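Acetyl-CoA C-acetyltransferase (Syntrophomonas wolfei subsp. wolfei, PDB 7N7Z) probably catalyses the thiolase reaction that joins two acetyl-CoA molecules into acetoacetyl-CoA, or the reverse cleavage, as an acetyl-CoA C-acetyltransferase. Local coordinates at residues G19-G24 against S121-P126; E166-K171 against A289-L294. One frame throughout, in Å; residues are numbered along the deposited sequence.

How the contacts relate
Contact 1 closes along the chain before contact 2 opens. The two do not touch: their centres lie 27 Å apart, and their nearest atoms about 13 Å. Both border the predicted catalytic centre. In contact 1 (19-24 with 121-126), the side chain of Met122 is about 6 Å from that of His358 and about 9 Å from that of Cys92. In contact 2 (166-171 with 289-294), Gly293 is about 4 Å from the side chain of Cys388 and about 9 Å from that of Cys92. Contact 1 faces two other subunits of the tetramer, whereas no other chain of the assembly touches the segments of contact 2.

Contact 1: residues G19-G24 against S121-P126; sequences GRYLGG and SMSNIP
Leu22 and Ser123 form the close-fitting part of this contact. The backbone N of Leu22 gives a hydrogen bond to OG of Ser123, 2.7 Å long and nearly straight at 167°. The same OG is also hydrogen-bonded to Asp255, so two partners grip this buried hydroxyl and fix its rotation. Beside this bond, the CD2 methyl of Leu22 lies 3.9 Å from CB of Ser123.

The Tyr21 ring comes alongside. Its CE1 edge meets the backbone O of Met122 at 3.6 Å, with that oxygen in the ring plane. Tyr21 CG is anti to the backbone N (chi1 -180°), which places the ring under the side chain of the next residue. CG of Leu22 thus sits over the ring centre, 3.6 Å above the plane. The Tyr21 hydroxyl turns to other chains: it is hydrogen-bonded to the backbone O of Arg137 of the third subunit and to Arg133 of the second.

The other side is looser. The exposed side chain of Arg20 starts away from 121-126 and does not touch it. Gly23 barely touches that segment. A side chain at Gly23 would run into CB of Arg20.

Residues Arg20 to Gly23 form a type II beta turn, with Leu22 in the left-handed conformation (phi 63°). The turn ends strand 8-20. The loop holding Ser123 follows strand 113-121. Both strands flank strand 254-264, so the contact joins two loops at the same end of the N-terminal-domain sheet of the thiolase fold.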
ATOM      1  N   GLY B  19      11.012 -22.735  12.453  1.00 31.70           N
ATOM      2  CA  GLY B  19      11.669 -22.294  11.245  1.00 31.38           C
ATOM      3  C   GLY B  19      12.259 -20.900  11.362  1.00 34.58           C
ATOM      4  O   GLY B  19      11.855 -20.096  12.200  1.00 30.71           O
ATOM      5  N   ARG B  20      13.231 -20.626  10.496  1.00 34.59           N
ATOM      6  CA  ARG B  20      13.862 -19.317  10.462  1.00 36.54           C
ATOM      7  C   ARG B  20      12.923 -18.284   9.854  1.00 31.27           C
ATOM      8  O   ARG B  20      12.094 -18.594   8.995  1.00 33.81           O
ATOM      9  CB  ARG B  20      15.154 -19.366   9.646  1.00 38.13           C
ATOM     10  CG  ARG B  20      16.404 -19.675  10.447  1.00 42.64           C
ATOM     11  CD  ARG B  20      17.620 -19.754   9.531  1.00 43.33           C
ATOM     12  NE  ARG B  20      18.801 -20.268  10.216  1.00 51.92           N
ATOM     13  CZ  ARG B  20      19.886 -19.558  10.500  1.00 55.96           C
ATOM     14  NH1 ARG B  20      19.977 -18.273  10.197  1.00 54.33           N
ATOM     15  NH2 ARG B  20      20.909 -20.155  11.104  1.00 52.78           N
ATOM     16  N   TYR B  21      13.063 -17.041  10.310  1.00 34.06           N
ATOM     17  CA  TYR B  21      12.367 -15.925   9.686  1.00 35.39           C
ATOM     18  C   TYR B  21      12.639 -15.921   8.191  1.00 33.63           C
ATOM     19  O   TYR B  21      13.786 -15.776   7.760  1.00 33.43           O
ATOM     20  CB  TYR B  21      12.824 -14.608  10.314  1.00 36.27           C
ATOM     21  CG  TYR B  21      12.157 -13.373   9.749  1.00 36.14           C
ATOM     22  CD1 TYR B  21      10.774 -13.272   9.686  1.00 35.14           C
ATOM     23  CD2 TYR B  21      12.913 -12.302   9.290  1.00 37.34           C
ATOM     24  CE1 TYR B  21      10.163 -12.146   9.177  1.00 35.62           C
ATOM     25  CE2 TYR B  21      12.310 -11.169   8.779  1.00 36.24           C
ATOM     26  CZ  TYR B  21      10.936 -11.095   8.726  1.00 36.84           C
ATOM     27  OH  TYR B  21      10.334  -9.966   8.218  1.00 38.43           O
ATOM     28  N   LEU B  22      11.581 -16.094   7.401  1.00 33.26           N
ATOM     29  CA  LEU B  22      11.706 -16.171   5.947  1.00 34.86           C
ATOM     30  C   LEU B  22      12.545 -17.374   5.532  1.00 34.60           C
ATOM     31  O   LEU B  22      13.284 -17.321   4.544  1.00 32.49           O
ATOM     32  CB  LEU B  22      12.299 -14.876   5.380  1.00 32.58           C
ATOM     33  CG  LEU B  22      11.667 -13.591   5.925  1.00 37.54           C
ATOM     34  CD1 LEU B  22      12.472 -12.364   5.530  1.00 35.39           C
ATOM     35  CD2 LEU B  22      10.225 -13.465   5.446  1.00 34.04           C
ATOM     36  N   GLY B  23      12.433 -18.470   6.283  1.00 34.55           N
ATOM     37  CA  GLY B  23      13.251 -19.642   6.049  1.00 33.16           C
ATOM     38  C   GLY B  23      12.477 -20.844   5.548  1.00 34.36           C
ATOM     39  O   GLY B  23      11.699 -20.741   4.595  1.00 34.34           O
ATOM     40  N   GLY B  24      12.680 -21.992   6.198  1.00 34.47           N
ATOM     41  CA  GLY B  24      12.130 -23.235   5.686  1.00 32.77           C
ATOM     42  C   GLY B  24      10.615 -23.261   5.633  1.00 33.79           C
ATOM     43  O   GLY B  24      10.034 -23.901   4.752  1.00 32.95           O
ATOM     44  N   SER B 121       3.321 -17.455  12.477  1.00 29.42           N
ATOM     45  CA  SER B 121       4.068 -17.485  11.223  1.00 28.94           C
ATOM     46  C   SER B 121       4.541 -16.058  10.965  1.00 30.09           C
ATOM     47  O   SER B 121       3.943 -15.310  10.190  1.00 30.31           O
ATOM     48  CB  SER B 121       3.212 -18.025  10.079  1.00 29.25           C
ATOM     49  OG  SER B 121       3.844 -17.811   8.827  1.00 32.67           O
ATOM     50  N   MET B 122       5.628 -15.677  11.642  1.00 29.63           N
ATOM     51  CA  MET B 122       6.112 -14.306  11.553  1.00 33.71           C
ATOM     52  C   MET B 122       6.660 -13.984  10.171  1.00 30.44           C
ATOM     53  O   MET B 122       6.725 -12.806   9.802  1.00 30.12           O
ATOM     54  CB  MET B 122       7.183 -14.041  12.621  1.00 35.99           C
ATOM     55  CG  MET B 122       6.952 -14.773  13.943  1.00 33.79           C
ATOM     56  SD  MET B 122       8.245 -14.527  15.178  1.00 40.07           S
ATOM     57  CE  MET B 122       8.159 -12.760  15.449  1.00 37.82           C
ATOM     58  N   SER B 123       7.041 -15.001   9.396  1.00 28.73           N
ATOM     59  CA  SER B 123       7.467 -14.775   8.022  1.00 30.91           C
ATOM     60  C   SER B 123       6.330 -14.275   7.141  1.00 30.17           C
ATOM     61  O   SER B 123       6.595 -13.654   6.105  1.00 30.69           O
ATOM     62  CB  SER B 123       8.038 -16.065   7.432  1.00 31.69           C
ATOM     63  OG  SER B 123       9.086 -16.580   8.236  1.00 31.20           O
ATOM     64  N   ASN B 124       5.076 -14.530   7.525  1.00 32.68           N
ATOM     65  CA  ASN B 124       3.919 -14.173   6.711  1.00 30.62           C
ATOM     66  C   ASN B 124       3.022 -13.145   7.393  1.00 29.27           C
ATOM     67  O   ASN B 124       1.840 -13.036   7.053  1.00 28.87           O
ATOM     68  CB  ASN B 124       3.113 -15.427   6.360  1.00 28.01           C
ATOM     69  CG  ASN B 124       3.795 -16.281   5.309  1.00 30.97           C
ATOM     70  OD1 ASN B 124       3.835 -15.921   4.131  1.00 29.67           O
ATOM     71  ND2 ASN B 124       4.336 -17.418   5.730  1.00 27.46           N
ATOM     72  N   ILE B 125       3.552 -12.390   8.346  1.00 28.49           N
ATOM     73  CA  ILE B 125       2.788 -11.267   8.903  1.00 30.37           C
ATOM     74  C   ILE B 125       2.695 -10.170   7.847  1.00 25.52           C
ATOM     75  O   ILE B 125       3.727  -9.778   7.273  1.00 27.91           O
ATOM     76  CB  ILE B 125       3.452 -10.750  10.182  1.00 28.66           C
ATOM     77  CG1 ILE B 125       3.366 -11.805  11.289  1.00 28.81           C
ATOM     78  CG2 ILE B 125       2.788  -9.461  10.644  1.00 31.44           C
ATOM     79  CD1 ILE B 125       4.246 -11.510  12.490  1.00 31.32           C
ATOM     80  N   PRO B 126       1.506  -9.656   7.540  1.00 28.45           N
ATOM     81  CA  PRO B 126       1.397  -8.639   6.490  1.00 26.75           C
ATOM     82  C   PRO B 126       1.900  -7.285   6.966  1.00 27.74           C
ATOM     83  O   PRO B 126       2.269  -7.084   8.127  1.00 28.02           O
ATOM     84  CB  PRO B 126      -0.104  -8.601   6.181  1.00 27.52           C
ATOM     85  CG  PRO B 126      -0.762  -9.070   7.437  1.00 30.13           C
ATOM     86  CD  PRO B 126       0.190 -10.028   8.094  1.00 25.58           C
TER

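Contact 2: residues E166-K171 against A289-L294; sequences ENIAEK and AKVMGL
The seam between helix 161-172 and the 3-10 segment leading into helix 296-307, part of the thiolase fold, is held by Ile168 against Val291, Gly293 and Leu294. Ile168 and Leu294 meet tip to tip through their methyls, CD1 and CD2, 3.5 Å apart, tighter than usual for two carbons. CD1 of Ile168 also lies 3.5 Å from CA of Gly293. A side chain on that glycine would collide with it. CG1 of Ile168 is anti to the carbonyl carbon (chi1 -81°) and the chain runs on extended, which brings CD1 against Gly293 and Leu294. With an alanine in place of Ile168, the CD1 methyl would be missing, which would probably open a gap against Gly293 and Leu294. Val291 adds a looser apolar contact, with its CB 4.3 Å from CG1 of Ile168.

On the more open side, CB of Asn167 packs 4.2 Å from CG1 of Val291. The bent side chain of Lys290 crosses Asn167 at a slant. The extended side chain of Lys171 brings NZ 4.2 Å from CD1 of Leu294.

Leu294 also packs on Tyr172 of helix 161-172 and on Met333 of helix 324-336. Gln326 of that helix is hydrogen-bonded to the backbone O of Gly293. Met292 packs on Thr164 of helix 161-172 and on Cys388, a predicted active-site residue. The 3-10 segment therefore lies wedged between helices 161-172 and 324-336, on the way from strand 277-285 to helix 296-307.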
ATOM      1  N   GLU B 166      17.707  -4.125  27.327  1.00 45.22           N
ATOM      2  CA  GLU B 166      18.782  -3.201  27.673  1.00 45.15           C
ATOM      3  C   GLU B 166      18.523  -2.554  29.028  1.00 47.50           C
ATOM      4  O   GLU B 166      19.462  -2.291  29.789  1.00 45.22           O
ATOM      5  CB  GLU B 166      18.928  -2.130  26.591  1.00 44.39           C
ATOM      6  CG  GLU B 166      19.560  -2.609  25.288  1.00 47.10           C
ATOM      7  CD  GLU B 166      20.966  -3.159  25.463  1.00 50.93           C
ATOM      8  OE1 GLU B 166      21.486  -3.132  26.598  1.00 51.77           O
ATOM      9  OE2 GLU B 166      21.552  -3.617  24.458  1.00 46.63           O
ATOM     10  N   ASN B 167      17.254  -2.290  29.348  1.00 44.92           N
ATOM     11  CA  ASN B 167      16.926  -1.736  30.657  1.00 47.41           C
ATOM     12  C   ASN B 167      17.290  -2.713  31.768  1.00 46.62           C
ATOM     13  O   ASN B 167      17.845  -2.315  32.799  1.00 45.89           O
ATOM     14  CB  ASN B 167      15.439  -1.381  30.725  1.00 46.40           C
ATOM     15  CG  ASN B 167      15.074  -0.184  29.860  1.00 47.72           C
ATOM     16  OD1 ASN B 167      14.037  -0.185  29.195  1.00 46.57           O
ATOM     17  ND2 ASN B 167      15.912   0.847  29.877  1.00 50.69           N
ATOM     18  N   ILE B 168      16.987  -3.999  31.576  1.00 44.16           N
ATOM     19  CA  ILE B 168      17.329  -4.996  32.586  1.00 47.83           C
ATOM     20  C   ILE B 168      18.839  -5.079  32.754  1.00 46.40           C
ATOM     21  O   ILE B 168      19.352  -5.158  33.878  1.00 49.40           O
ATOM     22  CB  ILE B 168      16.720  -6.361  32.217  1.00 48.61           C
ATOM     23  CG1 ILE B 168      15.248  -6.408  32.637  1.00 47.81           C
ATOM     24  CG2 ILE B 168      17.514  -7.496  32.865  1.00 46.95           C
ATOM     25  CD1 ILE B 168      14.521  -7.669  32.215  1.00 52.55           C
ATOM     26  N   ALA B 169      19.578  -5.069  31.642  1.00 45.16           N
ATOM     27  CA  ALA B 169      21.034  -5.090  31.728  1.00 51.36           C
ATOM     28  C   ALA B 169      21.555  -3.872  32.479  1.00 52.93           C
ATOM     29  O   ALA B 169      22.478  -3.984  33.295  1.00 52.88           O
ATOM     30  CB  ALA B 169      21.642  -5.156  30.327  1.00 51.15           C
ATOM     31  N   GLU B 170      20.970  -2.701  32.222  1.00 46.18           N
ATOM     32  CA  GLU B 170      21.404  -1.488  32.908  1.00 49.46           C
ATOM     33  C   GLU B 170      21.095  -1.558  34.399  1.00 50.42           C
ATOM     34  O   GLU B 170      21.971  -1.317  35.238  1.00 51.75           O
ATOM     35  CB  GLU B 170      20.732  -0.267  32.281  1.00 50.25           C
ATOM     36  CG  GLU B 170      21.310   0.145  30.938  1.00 55.10           C
ATOM     37  CD  GLU B 170      20.952   1.572  30.567  1.00 56.55           C
ATOM     38  OE1 GLU B 170      19.799   1.981  30.821  1.00 55.20           O
ATOM     39  OE2 GLU B 170      21.825   2.284  30.026  1.00 56.70           O
ATOM     40  N   LYS B 171      19.847  -1.884  34.747  1.00 51.24           N
ATOM     41  CA  LYS B 171      19.441  -1.883  36.150  1.00 51.66           C
ATOM     42  C   LYS B 171      20.326  -2.803  36.981  1.00 52.00           C
ATOM     43  O   LYS B 171      20.857  -2.399  38.022  1.00 53.69           O
ATOM     44  CB  LYS B 171      17.973  -2.296  36.268  1.00 54.48           C
ATOM     45  CG  LYS B 171      17.444  -2.313  37.696  1.00 57.14           C
ATOM     46  CD  LYS B 171      16.093  -3.004  37.785  1.00 59.95           C
ATOM     47  CE  LYS B 171      15.660  -3.170  39.235  1.00 62.57           C
ATOM     48  NZ  LYS B 171      14.414  -3.975  39.362  1.00 64.27           N
ATOM     49  N   ALA B 289       6.101  -2.566  31.970  1.00 43.31           N
ATOM     50  CA  ALA B 289       6.383  -2.861  30.569  1.00 43.79           C
ATOM     51  C   ALA B 289       7.844  -2.603  30.223  1.00 42.95           C
ATOM     52  O   ALA B 289       8.437  -3.329  29.416  1.00 44.66           O
ATOM     53  CB  ALA B 289       5.472  -2.026  29.668  1.00 45.40           C
ATOM     54  N   LYS B 290       8.444  -1.576  30.826  1.00 40.17           N
ATOM     55  CA  LYS B 290       9.817  -1.210  30.503  1.00 44.87           C
ATOM     56  C   LYS B 290      10.838  -2.215  31.024  1.00 42.43           C
ATOM     57  O   LYS B 290      12.014  -2.120  30.657  1.00 42.84           O
ATOM     58  CB  LYS B 290      10.118   0.184  31.056  1.00 45.44           C
ATOM     59  CG  LYS B 290       9.139   1.248  30.575  1.00 47.24           C
ATOM     60  CD  LYS B 290       9.687   2.656  30.762  1.00 52.00           C
ATOM     61  CE  LYS B 290      10.407   3.151  29.515  1.00 55.51           C
ATOM     62  NZ  LYS B 290      11.780   2.582  29.395  1.00 56.42           N
ATOM     63  N   VAL B 291      10.426  -3.165  31.862  1.00 41.40           N
ATOM     64  CA  VAL B 291      11.301  -4.245  32.305  1.00 43.41           C
ATOM     65  C   VAL B 291      10.510  -5.545  32.256  1.00 42.37           C
ATOM     66  O   VAL B 291      10.595  -6.376  33.168  1.00 40.40           O
ATOM     67  CB  VAL B 291      11.861  -3.981  33.715  1.00 43.10           C
ATOM     68  CG1 VAL B 291      12.907  -2.876  33.667  1.00 42.40           C
ATOM     69  CG2 VAL B 291      10.741  -3.627  34.680  1.00 44.35           C
ATOM     70  N   MET B 292       9.736  -5.724  31.181  1.00 41.19           N
ATOM     71  CA  MET B 292       8.886  -6.902  31.049  1.00 40.23           C
ATOM     72  C   MET B 292       9.667  -8.196  31.230  1.00 43.90           C
ATOM     73  O   MET B 292       9.092  -9.217  31.626  1.00 39.44           O
ATOM     74  CB  MET B 292       8.193  -6.898  29.681  1.00 40.95           C
ATOM     75  CG  MET B 292       9.104  -6.596  28.489  1.00 43.31           C
ATOM     76  SD  MET B 292      10.230  -7.943  28.073  1.00 57.60           S
ATOM     77  CE  MET B 292       9.080  -9.159  27.443  1.00 45.92           C
ATOM     78  N   GLY B 293      10.972  -8.175  30.953  1.00 43.10           N
ATOM     79  CA  GLY B 293      11.749  -9.401  30.996  1.00 42.51           C
ATOM     80  C   GLY B 293      11.737 -10.084  32.349  1.00 41.59           C
ATOM     81  O   GLY B 293      11.923 -11.301  32.433  1.00 42.60           O
ATOM     82  N   LEU B 294      11.519  -9.324  33.419  1.00 39.63           N
ATOM     83  CA  LEU B 294      11.564  -9.875  34.768  1.00 45.55           C
ATOM     84  C   LEU B 294      10.266 -10.556  35.185  1.00 42.68           C
ATOM     85  O   LEU B 294      10.168 -11.009  36.330  1.00 42.81           O
ATOM     86  CB  LEU B 294      11.901  -8.767  35.770  1.00 48.03           C
ATOM     87  CG  LEU B 294      13.138  -7.929  35.436  1.00 51.75           C
ATOM     88  CD1 LEU B 294      13.237  -6.726  36.361  1.00 53.44           C
ATOM     89  CD2 LEU B 294      14.397  -8.780  35.518  1.00 51.06           C
TER